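Local coordinates for capsid protein (Infectious hypodermal and hematopoietic necrosis virus, PDB 3N7X) that assembles, as sixty copies, into the icosahedral capsid of a shrimp densovirus and binds calcium ions, at residues D44-F58 and C283-L297. Numbering follows the deposited sequence.
With CA (calcium ion), chain B.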
loop_
_atom_site.group_PDB
_atom_site.type_symbol
_atom_site.label_atom_id
_atom_site.label_comp_id
_atom_site.label_asym_id
_atom_site.label_seq_id
_atom_site.Cartn_x
_atom_site.Cartn_y
_atom_site.Cartn_z
ATOM N N ASP A 44 74.091 -45.788 -11.867
ATOM C CA ASP A 44 74.390 -44.407 -11.511
ATOM C C ASP A 44 75.594 -43.881 -12.293
ATOM O O ASP A 44 76.462 -44.645 -12.723
ATOM C CB ASP A 44 74.555 -44.229 -9.987
ATOM C CG ASP A 44 75.310 -45.364 -9.316
ATOM O OD1 ASP A 44 75.393 -46.479 -9.887
ATOM O OD2 ASP A 44 75.801 -45.135 -8.184
ATOM N N SER A 45 75.631 -42.570 -12.495
ATOM C CA SER A 45 76.694 -41.976 -13.286
ATOM C C SER A 45 77.106 -40.587 -12.826
ATOM O O SER A 45 76.539 -40.039 -11.885
ATOM C CB SER A 45 76.231 -41.897 -14.738
ATOM O OG SER A 45 75.018 -41.162 -14.826
ATOM N N ILE A 46 78.098 -40.025 -13.511
ATOM C CA ILE A 46 78.592 -38.691 -13.205
ATOM C C ILE A 46 78.641 -37.871 -14.489
ATOM O O ILE A 46 78.685 -38.430 -15.587
ATOM C CB ILE A 46 79.997 -38.738 -12.607
ATOM C CG1 ILE A 46 80.926 -39.501 -13.552
ATOM C CG2 ILE A 46 79.954 -39.369 -11.231
ATOM C CD1 ILE A 46 82.377 -39.454 -13.140
ATOM N N HIS A 47 78.639 -36.548 -14.344
ATOM C CA HIS A 47 78.667 -35.647 -15.494
ATOM C C HIS A 47 79.910 -34.771 -15.491
ATOM O O HIS A 47 80.281 -34.209 -14.464
ATOM C CB HIS A 47 77.414 -34.767 -15.494
ATOM C CG HIS A 47 76.143 -35.532 -15.703
ATOM N ND1 HIS A 47 75.570 -35.701 -16.947
ATOM C CD2 HIS A 47 75.359 -36.214 -14.832
ATOM C CE1 HIS A 47 74.486 -36.451 -16.831
ATOM N NE2 HIS A 47 74.337 -36.776 -15.558
ATOM N N ILE A 48 80.556 -34.666 -16.646
ATOM C CA ILE A 48 81.754 -33.851 -16.775
ATOM C C ILE A 48 81.607 -32.934 -17.975
ATOM O O ILE A 48 81.284 -33.388 -19.075
ATOM C CB ILE A 48 83.035 -34.703 -17.005
ATOM C CG1 ILE A 48 83.266 -35.665 -15.843
ATOM C CG2 ILE A 48 84.243 -33.794 -17.134
ATOM C CD1 ILE A 48 82.447 -36.924 -15.915
ATOM N N THR A 49 81.844 -31.644 -17.762
ATOM C CA THR A 49 81.763 -30.676 -18.843
ATOM C C THR A 49 83.168 -30.274 -19.282
ATOM O O THR A 49 84.050 -30.060 -18.452
ATOM C CB THR A 49 81.002 -29.413 -18.414
ATOM O OG1 THR A 49 79.628 -29.745 -18.180
ATOM C CG2 THR A 49 81.080 -28.343 -19.505
ATOM N N PHE A 50 83.366 -30.189 -20.591
ATOM C CA PHE A 50 84.651 -29.797 -21.152
ATOM C C PHE A 50 84.477 -28.433 -21.791
ATOM O O PHE A 50 83.487 -28.196 -22.490
ATOM C CB PHE A 50 85.095 -30.811 -22.204
ATOM C CG PHE A 50 85.457 -32.148 -21.634
ATOM C CD1 PHE A 50 86.783 -32.453 -21.335
ATOM C CD2 PHE A 50 84.468 -33.088 -21.347
ATOM C CE1 PHE A 50 87.124 -33.677 -20.757
ATOM C CE2 PHE A 50 84.796 -34.314 -20.769
ATOM C CZ PHE A 50 86.130 -34.608 -20.472
ATOM N N GLN A 51 85.430 -27.536 -21.549
ATOM C CA GLN A 51 85.367 -26.187 -22.104
ATOM C C GLN A 51 86.757 -25.711 -22.480
ATOM O O GLN A 51 87.721 -26.004 -21.775
ATOM C CB GLN A 51 84.778 -25.218 -21.076
ATOM C CG GLN A 51 83.416 -25.616 -20.551
ATOM C CD GLN A 51 83.017 -24.850 -19.303
ATOM O OE1 GLN A 51 83.781 -24.769 -18.340
ATOM N NE2 GLN A 51 81.809 -24.294 -19.308
ATOM N N THR A 52 86.858 -24.979 -23.587
ATOM C CA THR A 52 88.139 -24.441 -24.027
ATOM C C THR A 52 87.933 -23.319 -25.046
ATOM O O THR A 52 86.826 -23.127 -25.548
ATOM C CB THR A 52 89.034 -25.539 -24.653
ATOM O OG1 THR A 52 90.373 -25.041 -24.792
ATOM C CG2 THR A 52 88.507 -25.951 -26.031
ATOM N N ARG A 53 89.000 -22.577 -25.343
ATOM C CA ARG A 53 88.928 -21.482 -26.306
ATOM C C ARG A 53 90.122 -21.574 -27.255
ATOM O O ARG A 53 91.216 -21.943 -26.838
ATOM C CB ARG A 53 88.947 -20.133 -25.587
ATOM C CG ARG A 53 88.092 -20.058 -24.327
ATOM C CD ARG A 53 88.061 -18.625 -23.816
ATOM N NE ARG A 53 87.562 -18.503 -22.450
ATOM C CZ ARG A 53 88.308 -18.672 -21.361
ATOM N NH1 ARG A 53 89.593 -18.976 -21.473
ATOM N NH2 ARG A 53 87.770 -18.516 -20.157
ATOM N N ARG A 54 89.919 -21.224 -28.522
ATOM C CA ARG A 54 90.990 -21.300 -29.513
ATOM C C ARG A 54 90.959 -20.157 -30.518
ATOM O O ARG A 54 89.961 -19.436 -30.620
ATOM C CB ARG A 54 90.888 -22.629 -30.264
ATOM C CG ARG A 54 91.054 -23.815 -29.352
ATOM C CD ARG A 54 90.716 -25.138 -29.994
ATOM N NE ARG A 54 90.973 -26.205 -29.030
ATOM C CZ ARG A 54 90.502 -27.446 -29.118
ATOM N NH1 ARG A 54 89.736 -27.807 -30.141
ATOM N NH2 ARG A 54 90.786 -28.322 -28.162
ATOM N N TYR A 55 92.063 -19.987 -31.247
ATOM C CA TYR A 55 92.147 -18.966 -32.287
ATOM C C TYR A 55 92.210 -19.706 -33.614
ATOM O O TYR A 55 92.983 -20.662 -33.756
ATOM C CB TYR A 55 93.426 -18.130 -32.201
ATOM C CG TYR A 55 93.629 -17.285 -30.968
ATOM C CD1 TYR A 55 92.616 -16.468 -30.470
ATOM C CD2 TYR A 55 94.872 -17.255 -30.335
ATOM C CE1 TYR A 55 92.842 -15.640 -29.368
ATOM C CE2 TYR A 55 95.108 -16.433 -29.241
ATOM C CZ TYR A 55 94.093 -15.628 -28.760
ATOM O OH TYR A 55 94.345 -14.815 -27.678
ATOM N N PHE A 56 91.408 -19.268 -34.579
ATOM C CA PHE A 56 91.415 -19.871 -35.906
ATOM C C PHE A 56 91.682 -18.776 -36.932
ATOM O O PHE A 56 91.259 -17.626 -36.750
ATOM C CB PHE A 56 90.067 -20.523 -36.239
ATOM C CG PHE A 56 89.759 -21.762 -35.440
ATOM C CD1 PHE A 56 90.773 -22.501 -34.839
ATOM C CD2 PHE A 56 88.446 -22.227 -35.346
ATOM C CE1 PHE A 56 90.485 -23.685 -34.157
ATOM C CE2 PHE A 56 88.145 -23.410 -34.669
ATOM C CZ PHE A 56 89.166 -24.142 -34.073
ATOM N N GLU A 57 92.393 -19.128 -38.001
ATOM C CA GLU A 57 92.681 -18.178 -39.070
ATOM C C GLU A 57 92.223 -18.808 -40.377
ATOM O O GLU A 57 92.267 -20.028 -40.530
ATOM C CB GLU A 57 94.175 -17.860 -39.155
ATOM C CG GLU A 57 94.778 -17.235 -37.910
ATOM C CD GLU A 57 95.155 -18.271 -36.865
ATOM O OE1 GLU A 57 95.695 -19.328 -37.257
ATOM O OE2 GLU A 57 94.926 -18.029 -35.657
ATOM N N PHE A 58 91.792 -17.978 -41.318
ATOM C CA PHE A 58 91.313 -18.474 -42.601
ATOM C C PHE A 58 91.686 -17.545 -43.743
ATOM O O PHE A 58 91.819 -16.336 -43.550
ATOM C CB PHE A 58 89.785 -18.568 -42.604
ATOM C CG PHE A 58 89.215 -19.457 -41.543
ATOM C CD1 PHE A 58 89.248 -20.840 -41.682
ATOM C CD2 PHE A 58 88.614 -18.907 -40.411
ATOM C CE1 PHE A 58 88.688 -21.665 -40.712
ATOM C CE2 PHE A 58 88.053 -19.722 -39.435
ATOM C CZ PHE A 58 88.088 -21.105 -39.584
ATOM N N CYS A 283 91.287 -13.821 -42.112
ATOM C CA CYS A 283 90.717 -13.346 -40.864
ATOM C C CYS A 283 91.058 -14.290 -39.727
ATOM O O CYS A 283 91.464 -15.433 -39.949
ATOM C CB CYS A 283 89.201 -13.239 -40.982
ATOM S SG CYS A 283 88.372 -14.842 -40.953
ATOM N N ARG A 284 90.897 -13.796 -38.507
ATOM C CA ARG A 284 91.147 -14.580 -37.308
ATOM C C ARG A 284 89.932 -14.447 -36.413
ATOM O O ARG A 284 89.398 -13.351 -36.233
ATOM C CB ARG A 284 92.375 -14.069 -36.565
ATOM C CG ARG A 284 92.445 -14.501 -35.099
ATOM C CD ARG A 284 93.732 -13.975 -34.534
ATOM N NE ARG A 284 93.886 -14.031 -33.081
ATOM C CZ ARG A 284 93.090 -13.427 -32.209
ATOM N NH1 ARG A 284 92.048 -12.727 -32.620
ATOM N NH2 ARG A 284 93.391 -13.456 -30.924
ATOM N N VAL A 285 89.497 -15.562 -35.849
ATOM C CA VAL A 285 88.338 -15.547 -34.973
ATOM C C VAL A 285 88.661 -16.295 -33.695
ATOM O O VAL A 285 89.677 -16.983 -33.610
ATOM C CB VAL A 285 87.116 -16.242 -35.634
ATOM C CG1 VAL A 285 86.815 -15.612 -36.982
ATOM C CG2 VAL A 285 87.384 -17.732 -35.785
ATOM N N GLN A 286 87.797 -16.142 -32.699
ATOM C CA GLN A 286 87.958 -16.859 -31.446
ATOM C C GLN A 286 86.895 -17.944 -31.513
ATOM O O GLN A 286 85.781 -17.700 -31.978
ATOM C CB GLN A 286 87.694 -15.959 -30.238
ATOM C CG GLN A 286 87.976 -16.665 -28.920
ATOM C CD GLN A 286 87.676 -15.811 -27.707
ATOM O OE1 GLN A 286 88.012 -14.626 -27.670
ATOM N NE2 GLN A 286 87.056 -16.412 -26.696
ATOM N N ALA A 287 87.235 -19.145 -31.070
ATOM C CA ALA A 287 86.281 -20.239 -31.106
ATOM C C ALA A 287 86.183 -20.890 -29.737
ATOM O O ALA A 287 87.166 -21.428 -29.226
ATOM C CB ALA A 287 86.703 -21.262 -32.152
ATOM N N ASP A 288 84.997 -20.831 -29.143
ATOM C CA ASP A 288 84.782 -21.422 -27.831
ATOM C C ASP A 288 84.085 -22.769 -27.993
ATOM O O ASP A 288 83.071 -22.878 -28.687
ATOM C CB ASP A 288 83.963 -20.467 -26.955
ATOM C CG ASP A 288 84.675 -19.127 -26.723
ATOM O OD1 ASP A 288 85.926 -19.082 -26.827
ATOM O OD2 ASP A 288 83.987 -18.121 -26.424
ATOM N N PHE A 289 84.652 -23.792 -27.357
ATOM C CA PHE A 289 84.145 -25.159 -27.434
ATOM C C PHE A 289 83.622 -25.677 -26.114
ATOM O O PHE A 289 84.106 -25.291 -25.050
ATOM C CB PHE A 289 85.257 -26.118 -27.864
ATOM C CG PHE A 289 85.730 -25.922 -29.271
ATOM C CD1 PHE A 289 85.387 -26.836 -30.264
ATOM C CD2 PHE A 289 86.548 -24.843 -29.603
ATOM C CE1 PHE A 289 85.856 -26.682 -31.572
ATOM C CE2 PHE A 289 87.020 -24.678 -30.905
ATOM C CZ PHE A 289 86.674 -25.600 -31.892
ATOM N N PHE A 290 82.655 -26.585 -26.190
ATOM C CA PHE A 290 82.109 -27.203 -24.993
ATOM C C PHE A 290 81.526 -28.570 -25.344
ATOM O O PHE A 290 81.054 -28.793 -26.464
ATOM C CB PHE A 290 81.007 -26.338 -24.367
ATOM C CG PHE A 290 79.698 -26.419 -25.091
ATOM C CD1 PHE A 290 79.449 -25.614 -26.205
ATOM C CD2 PHE A 290 78.737 -27.354 -24.708
ATOM C CE1 PHE A 290 78.263 -25.743 -26.932
ATOM C CE2 PHE A 290 77.548 -27.493 -25.428
ATOM C CZ PHE A 290 77.313 -26.684 -26.544
ATOM N N LEU A 291 81.568 -29.479 -24.377
ATOM C CA LEU A 291 81.015 -30.810 -24.548
ATOM C C LEU A 291 80.563 -31.327 -23.190
ATOM O O LEU A 291 81.279 -31.199 -22.193
ATOM C CB LEU A 291 82.048 -31.757 -25.157
ATOM C CG LEU A 291 81.549 -33.198 -25.338
ATOM C CD1 LEU A 291 82.239 -33.842 -26.530
ATOM C CD2 LEU A 291 81.796 -34.001 -24.061
ATOM N N HIS A 292 79.357 -31.889 -23.158
ATOM C CA HIS A 292 78.792 -32.439 -21.934
ATOM C C HIS A 292 78.882 -33.954 -22.003
ATOM O O HIS A 292 78.221 -34.597 -22.822
ATOM C CB HIS A 292 77.333 -32.002 -21.760
ATOM C CG HIS A 292 77.164 -30.522 -21.598
ATOM N ND1 HIS A 292 77.820 -29.798 -20.622
ATOM C CD2 HIS A 292 76.426 -29.625 -22.298
ATOM C CE1 HIS A 292 77.494 -28.521 -20.727
ATOM N NE2 HIS A 292 76.651 -28.389 -21.736
ATOM N N LEU A 293 79.716 -34.513 -21.134
ATOM C CA LEU A 293 79.930 -35.946 -21.087
ATOM C C LEU A 293 79.304 -36.560 -19.846
ATOM O O LEU A 293 79.268 -35.943 -18.780
ATOM C CB LEU A 293 81.427 -36.234 -21.084
ATOM C CG LEU A 293 81.833 -37.701 -21.215
ATOM C CD1 LEU A 293 81.637 -38.158 -22.651
ATOM C CD2 LEU A 293 83.285 -37.863 -20.814
ATOM N N GLU A 294 78.789 -37.774 -19.994
ATOM C CA GLU A 294 78.212 -38.485 -18.866
ATOM C C GLU A 294 78.943 -39.813 -18.818
ATOM O O GLU A 294 79.023 -40.532 -19.815
ATOM C CB GLU A 294 76.705 -38.708 -19.036
ATOM C CG GLU A 294 76.095 -39.537 -17.905
ATOM C CD GLU A 294 74.572 -39.638 -17.963
ATOM O OE1 GLU A 294 73.985 -39.425 -19.047
ATOM O OE2 GLU A 294 73.958 -39.947 -16.915
ATOM N N VAL A 295 79.505 -40.120 -17.660
ATOM C CA VAL A 295 80.248 -41.350 -17.493
ATOM C C VAL A 295 79.598 -42.224 -16.444
ATOM O O VAL A 295 79.176 -41.770 -15.378
ATOM C CB VAL A 295 81.703 -41.079 -17.079
ATOM C CG1 VAL A 295 82.451 -42.393 -16.935
ATOM C CG2 VAL A 295 82.377 -40.193 -18.109
ATOM N N ARG A 296 79.541 -43.500 -16.773
ATOM C CA ARG A 296 78.950 -44.516 -15.937
ATOM C C ARG A 296 79.920 -44.903 -14.804
ATOM O O ARG A 296 81.131 -45.000 -15.017
ATOM C CB ARG A 296 78.631 -45.689 -16.860
ATOM C CG ARG A 296 77.837 -46.784 -16.278
ATOM C CD ARG A 296 76.405 -46.417 -15.983
ATOM N NE ARG A 296 75.868 -47.577 -15.291
ATOM C CZ ARG A 296 75.379 -48.646 -15.903
ATOM N NH1 ARG A 296 75.320 -48.689 -17.226
ATOM N NH2 ARG A 296 75.036 -49.709 -15.194
ATOM N N LEU A 297 79.399 -45.099 -13.594
ATOM C CA LEU A 297 80.244 -45.477 -12.455
ATOM C C LEU A 297 80.445 -46.985 -12.350
ATOM O O LEU A 297 79.618 -47.772 -12.820
ATOM C CB LEU A 297 79.622 -44.993 -11.144
ATOM C CG LEU A 297 79.696 -43.508 -10.795
ATOM C CD1 LEU A 297 78.850 -43.227 -9.561
ATOM C CD2 LEU A 297 81.140 -43.122 -10.546
HETATM CA CA CA B . 95.010 -21.958 -33.516
HETATM O O HOH W 1 76.936 -47.376 -12.782
HETATM O O HOH W 2 76.585 -33.798 -19.329
HETATM O O HOH W 3 96.080 -19.853 -34.016
HETATM O O HOH W 4 95.075 -21.598 -35.868
HETATM O O HOH W 5 93.930 -23.384 -31.896
#
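Arg54 and Phe289 make a cation-pi contact over a ring face: the arginine chain, extended from CG to NE, sets Arg54 CZ 4.8 Å from the centroid of the Phe289 ring, and Arg54 NH2 is hydrogen-bonded to Leu81 O. At the rim of the same ring, Phe289 CZ lies 3.6 Å from Phe56 CZ, the two ring planes turned 79° apart, while Ala287 CB packs against Phe56 CE2. On the other sheet face Arg284, whose CG stands anti to the backbone N (chi1 161°), lays its guanidinium over one face of Tyr55, a cation-pi placement whose exact fit is doubtful because the model sets NH2 too close to the ring. Further along that face, Ser45 OG donates to Glu294 OE2 at 2.6 Å on the anti side of the carboxylate, and Glu294 CG makes a CH-pi contact over one face of the His47 ring. Thr49 OG1 and His292 ND1 hydrogen-bond at 3.0 Å, in the plane of the imidazole. Paired main-chain bonds run almost the full length of these antiparallel strands. Tyr55 O binds calcium at 2.4 Å, together with Gln176 O and Glu191 of a neighbouring subunit; Glu57 accepts hydrogen bonds from two of the calcium waters. Strand 283-296 lies between 45-58 and 111-131 in the capsid beta-barrel, while Ile48, Phe50, Val295 and Leu297 pack on helix 97-109 and Phe58 on strand 264-268.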